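Local coordinates for protein minor fimbrium subunit Mfa5 (Porphyromonas gingivalis ATCC 33277, PDB 6TO1) that serves as an accessory subunit of the minor fimbriae, pili that mediate biofilm formation and adhesion to host cells and other oral bacteria, at residues A[131-136]-A[233-238]. Sequence-based numbering, arbitrary orientation.
Sequences VIDQSS and MSDGLA. With MG (magnesium ion), chain B; PO4 (phosphate ion), chain C.
Asp133 and Ser234 meet where two parallel strands of the von Willebrand factor A domain end at its metal ion-dependent adhesion site, with Asp-x-Ser-x-Ser running from Asp133 to Ser137. The tight part lies in the sheet. Met233 N donates to Val131 O at 2.9 Å. Asp133 N donates to Met233 O, also at 2.9 Å. On one face the bent end of Met233 lies alongside Ile132, CE 3.8 Å from Ile132 CD1.

Past the strands the two segments part, and magnesium and its waters link them. Asp133, its CG trans to the backbone N (chi1 -178°), places its carboxylate beside the metal, OD1 4.1 Å from magnesium, as a second-shell group. OD1 takes both Ser135 N and Ser135 OG, the hydroxyl on its syn lone pair, which positions Ser135 OG for magnesium. OD2 accepts Ser234 OG at 2.7 Å on its anti side, 15° out of the carboxylate plane.

Asp235 OD2, meanwhile, turns to Ser137 and Arg145. Ser137 and Thr207 complete the metal shell with a phosphate, held also by Ser136 OG, that probably occupies the position an acidic ligand side chain takes in related domains. Between the two aspartates one metal-bound water donates to Asp133 OD2 at 2.7 Å and to Asp235 OD1 at 2.6 Å.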
loop_
_atom_site.group_PDB
_atom_site.type_symbol
_atom_site.label_atom_id
_atom_site.label_comp_id
_atom_site.label_asym_id
_atom_site.label_seq_id
_atom_site.Cartn_x
_atom_site.Cartn_y
_atom_site.Cartn_z
ATOM N N VAL A 131 -0.725 31.417 -3.162
ATOM C CA VAL A 131 -1.236 32.802 -3.042
ATOM C C VAL A 131 -0.031 33.732 -2.951
ATOM O O VAL A 131 0.713 33.696 -1.950
ATOM C CB VAL A 131 -2.136 32.958 -1.799
ATOM C CG1 VAL A 131 -2.753 34.336 -1.726
ATOM C CG2 VAL A 131 -3.188 31.858 -1.788
ATOM N N ILE A 132 0.145 34.601 -3.953
ATOM C CA ILE A 132 1.349 35.421 -4.057
ATOM C C ILE A 132 0.992 36.905 -3.975
ATOM O O ILE A 132 0.188 37.408 -4.762
ATOM C CB ILE A 132 2.154 35.119 -5.339
ATOM C CG1 ILE A 132 2.360 33.604 -5.489
ATOM C CG2 ILE A 132 3.517 35.843 -5.312
ATOM C CD1 ILE A 132 3.260 33.193 -6.653
ATOM N N ASP A 133 1.633 37.590 -3.021
ATOM C CA ASP A 133 1.612 39.042 -2.823
ATOM C C ASP A 133 2.360 39.727 -3.960
ATOM O O ASP A 133 3.567 39.527 -4.101
ATOM C CB ASP A 133 2.285 39.253 -1.472
ATOM C CG ASP A 133 2.339 40.683 -1.002
ATOM O OD1 ASP A 133 2.086 41.643 -1.760
ATOM O OD2 ASP A 133 2.683 40.828 0.189
ATOM N N GLN A 134 1.650 40.481 -4.810
ATOM C CA GLN A 134 2.287 41.345 -5.810
ATOM C C GLN A 134 2.039 42.822 -5.503
ATOM O O GLN A 134 1.886 43.649 -6.413
ATOM C CB GLN A 134 1.829 40.992 -7.240
ATOM C CG GLN A 134 0.377 41.194 -7.564
ATOM C CD GLN A 134 0.082 41.118 -9.083
ATOM O OE1 GLN A 134 0.801 40.475 -9.844
ATOM N NE2 GLN A 134 -0.975 41.784 -9.507
ATOM N N SER A 135 1.976 43.168 -4.218
ATOM C CA SER A 135 1.736 44.547 -3.808
ATOM C C SER A 135 2.982 45.392 -4.049
ATOM O O SER A 135 4.072 44.881 -4.259
ATOM C CB SER A 135 1.336 44.609 -2.329
ATOM O OG SER A 135 2.429 44.227 -1.513
ATOM N N SER A 136 2.812 46.715 -3.982
ATOM C CA SER A 136 3.914 47.623 -4.320
ATOM C C SER A 136 5.091 47.498 -3.359
ATOM O O SER A 136 6.246 47.718 -3.760
ATOM C CB SER A 136 3.370 49.068 -4.394
ATOM O OG SER A 136 3.371 49.695 -3.133
ATOM N N MET A 233 2.761 33.548 0.041
ATOM C CA MET A 233 4.077 34.116 -0.203
ATOM C C MET A 233 3.922 35.628 -0.144
ATOM O O MET A 233 3.333 36.234 -1.048
ATOM C CB MET A 233 4.606 33.656 -1.566
ATOM C CG MET A 233 4.892 32.162 -1.588
ATOM S SD MET A 233 4.760 31.349 -3.195
ATOM C CE MET A 233 5.978 32.277 -4.120
ATOM N N SER A 234 4.422 36.244 0.919
ATOM C CA SER A 234 4.128 37.649 1.148
ATOM C C SER A 234 5.273 38.279 1.921
ATOM O O SER A 234 6.005 37.593 2.631
ATOM C CB SER A 234 2.800 37.798 1.910
ATOM O OG SER A 234 2.606 39.153 2.288
ATOM N N ASP A 235 5.412 39.606 1.813
ATOM C CA ASP A 235 6.371 40.202 2.739
ATOM C C ASP A 235 5.766 40.443 4.115
ATOM O O ASP A 235 6.497 40.836 5.027
ATOM C CB ASP A 235 6.994 41.490 2.196
ATOM C CG ASP A 235 6.004 42.607 1.977
ATOM O OD1 ASP A 235 4.987 42.726 2.725
ATOM O OD2 ASP A 235 6.265 43.395 1.030
ATOM N N GLY A 236 4.467 40.196 4.293
ATOM C CA GLY A 236 3.879 40.074 5.616
ATOM C C GLY A 236 3.163 41.302 6.140
ATOM O O GLY A 236 2.512 41.218 7.201
ATOM N N LEU A 237 3.282 42.441 5.484
ATOM C CA LEU A 237 2.609 43.647 5.956
ATOM C C LEU A 237 1.310 43.869 5.189
ATOM O O LEU A 237 1.287 44.535 4.151
ATOM C CB LEU A 237 3.545 44.847 5.834
ATOM C CG LEU A 237 2.989 46.147 6.417
ATOM C CD1 LEU A 237 2.705 45.925 7.919
ATOM C CD2 LEU A 237 3.876 47.346 6.206
ATOM N N ALA A 238 0.201 43.342 5.720
ATOM C CA ALA A 238 -1.090 43.561 5.083
ATOM C C ALA A 238 -1.521 45.011 5.267
ATOM O O ALA A 238 -1.304 45.615 6.318
ATOM C CB ALA A 238 -2.147 42.595 5.644
HETATM MG MG MG B . 2.619 45.171 0.333
HETATM P P PO4 C . 1.553 48.153 -0.410
HETATM O O1 PO4 C . 1.283 48.711 -1.820
HETATM O O2 PO4 C . 0.228 47.862 0.281
HETATM O O3 PO4 C . 2.264 49.245 0.366
HETATM O O4 PO4 C . 2.455 46.979 -0.460
HETATM O O HOH W 1 3.004 43.344 1.136
HETATM O O HOH W 2 2.798 45.880 2.304
#